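Side-chain contacts in NikO protein (PDB 4FQD), which transfers enolpyruvyl groups as an enzyme of the MurA subfamily essential in nikkomycin biosynthesis, probably with phosphoenolpyruvate as the donor: residues V339-D342 against S343-F346; V442-L445 against V446-G449; M224-V227 against L228-G232. The protein carries 4 engineered substitutions. One frame throughout, in Å; residues are numbered along the deposited sequence.

Interaction 1. Residues V339-D342 against S343-F346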
ATOM      1  N   VAL A 339       0.228  -6.634  -7.626  1.00 11.11           N
ATOM      2  CA  VAL A 339       1.322  -6.251  -8.509  1.00 12.68           C
ATOM      3  C   VAL A 339       2.556  -7.112  -8.261  1.00 13.77           C
ATOM      4  O   VAL A 339       2.956  -7.319  -7.115  1.00 12.39           O
ATOM      5  CB  VAL A 339       1.695  -4.769  -8.321  1.00 12.55           C
ATOM      6  CG1 VAL A 339       2.834  -4.381  -9.251  1.00 12.59           C
ATOM      7  CG2 VAL A 339       0.482  -3.889  -8.562  1.00 15.63           C
ATOM      8  N   PHE A 340       3.148  -7.615  -9.340  1.00 14.98           N
ATOM      9  CA  PHE A 340       4.368  -8.410  -9.249  1.00 12.68           C
ATOM     10  C   PHE A 340       5.507  -7.616  -8.623  1.00 14.55           C
ATOM     11  O   PHE A 340       5.562  -6.392  -8.733  1.00 15.23           O
ATOM     12  CB  PHE A 340       4.796  -8.907 -10.630  1.00 14.24           C
ATOM     13  CG  PHE A 340       4.106 -10.166 -11.062  1.00 15.98           C
ATOM     14  CD1 PHE A 340       4.451 -11.385 -10.501  1.00 12.46           C
ATOM     15  CD2 PHE A 340       3.128 -10.135 -12.042  1.00 15.14           C
ATOM     16  CE1 PHE A 340       3.823 -12.547 -10.899  1.00 15.86           C
ATOM     17  CE2 PHE A 340       2.497 -11.296 -12.444  1.00 17.47           C
ATOM     18  CZ  PHE A 340       2.847 -12.504 -11.874  1.00 17.42           C
ATOM     19  N   SER A 341       6.418  -8.325  -7.970  1.00 17.96           N
ATOM     20  CA  SER A 341       7.577  -7.696  -7.360  1.00 14.71           C
ATOM     21  C   SER A 341       8.559  -7.246  -8.438  1.00 18.33           C
ATOM     22  O   SER A 341       9.279  -6.263  -8.269  1.00 19.43           O
ATOM     23  CB  SER A 341       8.254  -8.669  -6.396  1.00 13.97           C
ATOM     24  OG  SER A 341       9.160  -7.993  -5.543  1.00 22.41           O
ATOM     25  N   ASP A 342       8.572  -7.972  -9.551  1.00 20.21           N
ATOM     26  CA  ASP A 342       9.466  -7.669 -10.663  1.00 22.86           C
ATOM     27  C   ASP A 342       8.975  -6.484 -11.490  1.00 18.38           C
ATOM     28  O   ASP A 342       9.740  -5.889 -12.249  1.00 19.37           O
ATOM     29  CB  ASP A 342       9.634  -8.893 -11.565  1.00 22.44           C
ATOM     30  CG  ASP A 342      10.421 -10.003 -10.899  1.00 30.23           C
ATOM     31  OD1 ASP A 342      11.358  -9.690 -10.136  1.00 32.16           O
ATOM     32  OD2 ASP A 342      10.105 -11.187 -11.138  1.00 38.62           O
ATOM     33  N   SER A 343       7.697  -6.148 -11.342  1.00 15.46           N
ATOM     34  CA  SER A 343       7.102  -5.052 -12.100  1.00 14.68           C
ATOM     35  C   SER A 343       7.388  -3.705 -11.445  1.00 16.60           C
ATOM     36  O   SER A 343       7.432  -2.672 -12.113  1.00 16.83           O
ATOM     37  CB  SER A 343       5.591  -5.258 -12.235  1.00 13.27           C
ATOM     38  OG  SER A 343       5.298  -6.477 -12.896  1.00 22.76           O
ATOM     39  N   GLN A 344       7.589  -3.734 -10.133  1.00 17.31           N
ATOM     40  CA  GLN A 344       7.808  -2.523  -9.342  1.00 14.05           C
ATOM     41  C   GLN A 344       8.961  -1.596  -9.787  1.00 13.89           C
ATOM     42  O   GLN A 344       8.789  -0.377  -9.786  1.00 14.34           O
ATOM     43  CB  GLN A 344       7.906  -2.880  -7.851  1.00 13.10           C
ATOM     44  CG  GLN A 344       9.060  -2.239  -7.113  1.00 21.13           C
ATOM     45  CD  GLN A 344       9.885  -3.255  -6.352  1.00 32.73           C
ATOM     46  OE1 GLN A 344      11.113  -3.233  -6.400  1.00 43.45           O
ATOM     47  NE2 GLN A 344       9.211  -4.153  -5.639  1.00 27.58           N
ATOM     48  N   PRO A 345      10.129  -2.154 -10.165  1.00 14.09           N
ATOM     49  CA  PRO A 345      11.202  -1.241 -10.586  1.00 12.33           C
ATOM     50  C   PRO A 345      10.850  -0.409 -11.820  1.00 14.22           C
ATOM     51  O   PRO A 345      11.259   0.749 -11.916  1.00 15.29           O
ATOM     52  CB  PRO A 345      12.361  -2.191 -10.912  1.00 11.87           C
ATOM     53  CG  PRO A 345      12.095  -3.400 -10.099  1.00 12.80           C
ATOM     54  CD  PRO A 345      10.605  -3.548 -10.086  1.00 15.62           C
ATOM     55  N   PHE A 346      10.099  -0.993 -12.747  1.00 10.12           N
ATOM     56  CA  PHE A 346       9.712  -0.287 -13.962  1.00 13.04           C
ATOM     57  C   PHE A 346       8.639   0.758 -13.675  1.00 12.99           C
ATOM     58  O   PHE A 346       8.562   1.784 -14.348  1.00 15.96           O
ATOM     59  CB  PHE A 346       9.235  -1.277 -15.024  1.00  9.20           C
ATOM     60  CG  PHE A 346      10.231  -2.358 -15.327  1.00 12.90           C
ATOM     61  CD1 PHE A 346      11.300  -2.115 -16.172  1.00 11.82           C
ATOM     62  CD2 PHE A 346      10.101  -3.615 -14.761  1.00 10.57           C
ATOM     63  CE1 PHE A 346      12.221  -3.106 -16.450  1.00 14.98           C
ATOM     64  CE2 PHE A 346      11.017  -4.611 -15.036  1.00 12.28           C
ATOM     65  CZ  PHE A 346      12.079  -4.356 -15.881  1.00 16.97           C
TER
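F340 and S343 meet in the turn that leads into helix 344-351, in the inverse alpha/beta barrel of this EPSP synthase family enzyme. A weak hydrogen bond closes the turn: S343 N donates to F340 O at 3.4 Å, with an N-H...O angle of 143°. The S343 hydroxyl lies alongside F340, with OG 3.4 Å from F340 CB. This OG sits beside its own backbone N (chi1 -59°), on the side facing F340 CB. E300 OE2 accepts hydrogen bonds from both S343 OG and F340 N. One carboxylate oxygen thus pins the two sides of the turn together. V339 adds a looser apolar touch, CG1 to S343 CB at 4.2 Å.

Q344 bends at chi2 (-128°), which brings its amide beside S341. Its NE2 lies 3.4 Å from S341 O, but the angle is poor for a bond. The polar partner is E362 OE1, which accepts from both Q344 NE2 and S341 OG. With an alanine here the amide donor to E362 is gone, which would probably leave that carboxylate tied less firmly to the turn.

P345 and F346 both bring carbon atoms against D342 O. P345 CD is 3.3 Å from it, and the edge of the F346 ring meets it near the ring plane, with CE2 also 3.3 Å away. D342 OD1 forms a salt bridge with R368, and the D342 side chain lies about 4 Å from a bound sulfate. That ion may mark a pocket. F346 packs on helices 265-278 and 409-419, and V339 rests on helix 298-307. Three helices therefore pack against this turn.

Interaction 2. Residues V442-L445 against V446-G449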
ATOM      1  N   VAL A 442      19.635  -6.206 -24.871  1.00 15.21           N
ATOM      2  CA  VAL A 442      20.474  -5.209 -25.525  1.00 19.75           C
ATOM      3  C   VAL A 442      20.267  -5.222 -27.038  1.00 16.61           C
ATOM      4  O   VAL A 442      20.059  -4.176 -27.652  1.00 20.73           O
ATOM      5  CB  VAL A 442      21.967  -5.424 -25.202  1.00 19.90           C
ATOM      6  CG1 VAL A 442      22.837  -4.539 -26.080  1.00 15.06           C
ATOM      7  CG2 VAL A 442      22.233  -5.150 -23.730  1.00 13.62           C
ATOM      8  N   GLU A 443      20.312  -6.412 -27.629  1.00 14.64           N
ATOM      9  CA  GLU A 443      20.130  -6.563 -29.069  1.00 19.58           C
ATOM     10  C   GLU A 443      18.757  -6.076 -29.524  1.00 21.62           C
ATOM     11  O   GLU A 443      18.635  -5.422 -30.561  1.00 21.17           O
ATOM     12  CB  GLU A 443      20.330  -8.020 -29.486  1.00 20.80           C
ATOM     13  CG  GLU A 443      20.082  -8.278 -30.963  1.00 25.17           C
ATOM     14  CD  GLU A 443      20.123  -9.753 -31.312  1.00 36.00           C
ATOM     15  OE1 GLU A 443      21.145 -10.409 -31.019  1.00 37.92           O
ATOM     16  OE2 GLU A 443      19.128 -10.260 -31.873  1.00 32.69           O
ATOM     17  N   ASP A 444      17.729  -6.396 -28.745  1.00 18.69           N
ATOM     18  CA  ASP A 444      16.366  -5.984 -29.068  1.00 18.17           C
ATOM     19  C   ASP A 444      16.206  -4.468 -29.010  1.00 18.75           C
ATOM     20  O   ASP A 444      15.503  -3.880 -29.833  1.00 22.45           O
ATOM     21  CB  ASP A 444      15.358  -6.660 -28.135  1.00 15.88           C
ATOM     22  CG  ASP A 444      15.182  -8.133 -28.440  1.00 25.72           C
ATOM     23  OD1 ASP A 444      15.450  -8.538 -29.590  1.00 27.84           O
ATOM     24  OD2 ASP A 444      14.770  -8.888 -27.532  1.00 25.26           O
ATOM     25  N   LEU A 445      16.860  -3.842 -28.036  1.00 18.07           N
ATOM     26  CA  LEU A 445      16.809  -2.392 -27.887  1.00 15.02           C
ATOM     27  C   LEU A 445      17.569  -1.690 -29.009  1.00 18.55           C
ATOM     28  O   LEU A 445      17.065  -0.738 -29.606  1.00 16.14           O
ATOM     29  CB  LEU A 445      17.365  -1.970 -26.525  1.00 15.56           C
ATOM     30  CG  LEU A 445      16.433  -2.171 -25.328  1.00 19.81           C
ATOM     31  CD1 LEU A 445      17.168  -1.909 -24.027  1.00 16.22           C
ATOM     32  CD2 LEU A 445      15.217  -1.266 -25.445  1.00 12.01           C
ATOM     33  N   VAL A 446      18.779  -2.166 -29.286  1.00 16.85           N
ATOM     34  CA  VAL A 446      19.601  -1.636 -30.371  1.00 17.34           C
ATOM     35  C   VAL A 446      18.848  -1.711 -31.698  1.00 22.60           C
ATOM     36  O   VAL A 446      18.952  -0.817 -32.541  1.00 22.59           O
ATOM     37  CB  VAL A 446      20.940  -2.405 -30.480  1.00 21.01           C
ATOM     38  CG1 VAL A 446      21.644  -2.100 -31.796  1.00 12.46           C
ATOM     39  CG2 VAL A 446      21.839  -2.075 -29.295  1.00 14.87           C
ATOM     40  N   LYS A 447      18.071  -2.776 -31.859  1.00 17.81           N
ATOM     41  CA  LYS A 447      17.267  -2.982 -33.055  1.00 19.07           C
ATOM     42  C   LYS A 447      16.231  -1.872 -33.218  1.00 23.15           C
ATOM     43  O   LYS A 447      15.806  -1.565 -34.332  1.00 21.90           O
ATOM     44  CB  LYS A 447      16.573  -4.343 -32.978  1.00 19.97           C
ATOM     45  CG  LYS A 447      16.079  -4.877 -34.307  1.00 27.51           C
ATOM     46  CD  LYS A 447      15.361  -6.204 -34.121  1.00 55.81           C
ATOM     47  CE  LYS A 447      16.257  -7.233 -33.445  1.00 48.72           C
ATOM     48  NZ  LYS A 447      15.530  -8.505 -33.175  1.00 49.01           N
ATOM     49  N   LEU A 448      15.832  -1.270 -32.101  1.00 19.51           N
ATOM     50  CA  LEU A 448      14.847  -0.194 -32.116  1.00 18.18           C
ATOM     51  C   LEU A 448      15.496   1.173 -32.313  1.00 19.22           C
ATOM     52  O   LEU A 448      14.803   2.179 -32.461  1.00 22.09           O
ATOM     53  CB  LEU A 448      14.026  -0.199 -30.825  1.00 20.59           C
ATOM     54  CG  LEU A 448      13.185  -1.443 -30.540  1.00 16.79           C
ATOM     55  CD1 LEU A 448      12.497  -1.315 -29.189  1.00 16.06           C
ATOM     56  CD2 LEU A 448      12.165  -1.666 -31.645  1.00 14.71           C
ATOM     57  N   GLY A 449      16.825   1.207 -32.307  1.00 15.39           N
ATOM     58  CA  GLY A 449      17.554   2.441 -32.541  1.00 15.87           C
ATOM     59  C   GLY A 449      18.449   2.848 -31.387  1.00 18.30           C
ATOM     60  O   GLY A 449      19.111   3.885 -31.440  1.00 14.52           O
TER
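V446 lies over V442, one helical turn back. Its N donates to V442 O at 2.9 Å, nearly straight at 171°. Its CG2 sits beside its own backbone N and comes 3.2 Å from the same oxygen. CG2 also meets V442 CG1, an apolar touch where the two side chains cross obliquely.

K447 N donates to E443 O at 3.0 Å. The lysine chain leaves anti to its nitrogen and then bends at chi3 (-57°), and it runs alongside D444, pointing the same way. NZ forms a salt bridge with D444 OD1 at 3.6 Å. OD1 has a second partner in R439, which also holds E443 OE2. E443 OE2 is 4.2 Å from K447 NZ, beyond a salt bridge. R439 thus bridges the two acids, and K447 reaches one of them.

L448 lies in the last turn, which a Schellman motif closes at G449. L448 N donates to L445 O at 2.8 Å from above the carbonyl plane, and its bond to D444 O is weak. Its CG packs 3.4 Å from D444 O. L445 and L448 both touch L24 and W271, the latter on helix 265-278.

G449 ends the turn with N bonded to V446 O. Its positive phi of 120° would press a beta carbon into L448 O, so only glycine fits comfortably.

Interaction 3. Residues M224-V227 against L228-G232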
ATOM      1  N   MET A 224       0.514 -24.448 -14.945  1.00 10.56           N
ATOM      2  CA  MET A 224       0.997 -25.761 -14.533  1.00 10.86           C
ATOM      3  C   MET A 224      -0.176 -26.695 -14.251  1.00 15.52           C
ATOM      4  O   MET A 224      -0.097 -27.900 -14.497  1.00 13.59           O
ATOM      5  CB  MET A 224       1.905 -25.663 -13.305  1.00 10.20           C
ATOM      6  CG  MET A 224       2.578 -26.983 -12.945  1.00 15.01           C
ATOM      7  SD  MET A 224       3.658 -26.904 -11.503  1.00 26.26           S
ATOM      8  CE  MET A 224       2.470 -26.620 -10.198  1.00 15.19           C
ATOM      9  N   VAL A 225      -1.262 -26.129 -13.733  1.00 11.95           N
ATOM     10  CA  VAL A 225      -2.489 -26.881 -13.499  1.00 11.99           C
ATOM     11  C   VAL A 225      -3.015 -27.454 -14.809  1.00 11.39           C
ATOM     12  O   VAL A 225      -3.399 -28.621 -14.880  1.00 15.45           O
ATOM     13  CB  VAL A 225      -3.577 -25.998 -12.852  1.00 10.21           C
ATOM     14  CG1 VAL A 225      -4.929 -26.700 -12.875  1.00 10.06           C
ATOM     15  CG2 VAL A 225      -3.183 -25.626 -11.431  1.00 13.23           C
ATOM     16  N   THR A 226      -3.017 -26.624 -15.848  1.00 12.53           N
ATOM     17  CA  THR A 226      -3.465 -27.048 -17.169  1.00 15.70           C
ATOM     18  C   THR A 226      -2.571 -28.154 -17.724  1.00 15.74           C
ATOM     19  O   THR A 226      -3.056 -29.115 -18.322  1.00 18.52           O
ATOM     20  CB  THR A 226      -3.494 -25.865 -18.159  1.00 15.59           C
ATOM     21  OG1 THR A 226      -4.362 -24.842 -17.654  1.00 19.62           O
ATOM     22  CG2 THR A 226      -3.989 -26.316 -19.526  1.00  8.95           C
ATOM     23  N   VAL A 227      -1.265 -28.019 -17.512  1.00 15.60           N
ATOM     24  CA  VAL A 227      -0.306 -29.015 -17.980  1.00 16.23           C
ATOM     25  C   VAL A 227      -0.510 -30.352 -17.274  1.00 11.71           C
ATOM     26  O   VAL A 227      -0.552 -31.402 -17.917  1.00 10.97           O
ATOM     27  CB  VAL A 227       1.146 -28.540 -17.781  1.00 15.49           C
ATOM     28  CG1 VAL A 227       2.124 -29.666 -18.089  1.00  9.05           C
ATOM     29  CG2 VAL A 227       1.431 -27.327 -18.652  1.00 13.08           C
ATOM     30  N   LEU A 228      -0.644 -30.306 -15.952  1.00 12.14           N
ATOM     31  CA  LEU A 228      -0.887 -31.511 -15.163  1.00 11.69           C
ATOM     32  C   LEU A 228      -2.194 -32.187 -15.562  1.00 12.88           C
ATOM     33  O   LEU A 228      -2.264 -33.414 -15.645  1.00 13.61           O
ATOM     34  CB  LEU A 228      -0.894 -31.189 -13.667  1.00  8.54           C
ATOM     35  CG  LEU A 228       0.478 -31.004 -13.016  1.00 12.66           C
ATOM     36  CD1 LEU A 228       0.332 -30.640 -11.547  1.00 15.53           C
ATOM     37  CD2 LEU A 228       1.319 -32.263 -13.180  1.00  7.21           C
ATOM     38  N   ARG A 229      -3.222 -31.381 -15.806  1.00 10.22           N
ATOM     39  CA  ARG A 229      -4.511 -31.894 -16.260  1.00 16.30           C
ATOM     40  C   ARG A 229      -4.375 -32.630 -17.589  1.00 13.77           C
ATOM     41  O   ARG A 229      -4.924 -33.717 -17.764  1.00 16.41           O
ATOM     42  CB  ARG A 229      -5.525 -30.757 -16.402  1.00 12.81           C
ATOM     43  CG  ARG A 229      -6.157 -30.310 -15.093  1.00 16.27           C
ATOM     44  CD  ARG A 229      -7.039 -29.086 -15.298  1.00 16.58           C
ATOM     45  NE  ARG A 229      -7.773 -28.724 -14.088  1.00 19.09           N
ATOM     46  CZ  ARG A 229      -8.480 -27.606 -13.950  1.00 22.01           C
ATOM     47  NH1 ARG A 229      -8.544 -26.731 -14.944  1.00 18.61           N
ATOM     48  NH2 ARG A 229      -9.118 -27.358 -12.814  1.00 20.73           N
ATOM     49  N   ASP A 230      -3.638 -32.031 -18.519  1.00 13.25           N
ATOM     50  CA  ASP A 230      -3.442 -32.619 -19.839  1.00 14.08           C
ATOM     51  C   ASP A 230      -2.562 -33.865 -19.777  1.00 16.94           C
ATOM     52  O   ASP A 230      -2.660 -34.743 -20.633  1.00 21.26           O
ATOM     53  CB  ASP A 230      -2.842 -31.593 -20.804  1.00 20.76           C
ATOM     54  CG  ASP A 230      -3.753 -30.401 -21.029  1.00 26.26           C
ATOM     55  OD1 ASP A 230      -4.946 -30.485 -20.669  1.00 24.62           O
ATOM     56  OD2 ASP A 230      -3.277 -29.380 -21.570  1.00 25.58           O
ATOM     57  N   LEU A 231      -1.704 -33.938 -18.762  1.00 12.49           N
ATOM     58  CA  LEU A 231      -0.856 -35.108 -18.559  1.00 13.36           C
ATOM     59  C   LEU A 231      -1.681 -36.314 -18.122  1.00 20.88           C
ATOM     60  O   LEU A 231      -1.354 -37.455 -18.450  1.00 20.14           O
ATOM     61  CB  LEU A 231       0.238 -34.819 -17.526  1.00 10.39           C
ATOM     62  CG  LEU A 231       1.435 -33.986 -17.990  1.00 11.96           C
ATOM     63  CD1 LEU A 231       2.347 -33.659 -16.819  1.00  9.10           C
ATOM     64  CD2 LEU A 231       2.204 -34.718 -19.078  1.00 12.75           C
ATOM     65  N   GLY A 232      -2.753 -36.056 -17.378  1.00 16.07           N
ATOM     66  CA  GLY A 232      -3.638 -37.114 -16.931  1.00 20.43           C
ATOM     67  C   GLY A 232      -4.128 -36.927 -15.509  1.00 19.68           C
ATOM     68  O   GLY A 232      -4.960 -37.695 -15.028  1.00 24.79           O
TER
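V225 and R229 meet side by side along helix 219-231, pointing the same way. V225 CG1 sits over one face of the R229 guanidinium, 3.7 Å above its plane and offset toward the rim. The arginine is extended from CG to NE (chi2 and chi3 both 174°), and this carries the flat group back past V225. Its NH2 donates to I235 O, and F237 makes a cation-pi contact with it. These contacts restrict how the guanidinium can turn.

Apolar contact joins V227 and L231, with CG1 to CD1 at 4.2 Å. They too run side by side. L231 CG also rests on V227 O at 3.3 Å. L228 does the same one turn earlier, its CG 3.5 Å from M224 O.

These buried residues place the helix in the fold. It connects the parallel strands 209-213 and 235-239 of one sheet, which have strand 242-248 between them, a beta-alpha-beta crossover. V225 and L228 pack on strand 235-239. M224 faces helix 192-204, while V227 meets helix 34-44.

Polar contact is less favourable at D230. With CG beside its own backbone N (chi1 -62°), the D230 carboxylate lies close to T226 O. OD1 and OD2 are each 3.3 Å from that oxygen, acceptor against acceptor. The T226 methyl CG2 lies 3.8 Å from OD2.

The backbone supplies regular helical bonds. L228 N, R229 N, D230 N and L231 N donate to M224 O, V225 O, T226 O and V227 O in turn. G232 N turns back to L228 O at 3.2 Å. G232 has a phi of 140°, which would force any side chain into L231 O.

In the fold
All three contacts are local, each within one turn or helix end, and none touches another. Interactions 1 and 3 are buried; interaction 2 is partly buried, with half its residues exposed. Interaction 1 lies nearest the chain centre, about 11 Å from it, at a helix start. Interactions 2 and 3 lie at helix ends, about 22 and 20 Å out, and both end in a glycine of positive phi. Interactions 1 and 2 both pack on helices 265-278 and 409-419. Interaction 3 stands apart, its centre about 37 Å from that of interaction 2. Glutamates from other parts of the chain bind the buried turn, lysine-acid pairing marks the partly exposed helix, and methyl-guanidinium packing the third.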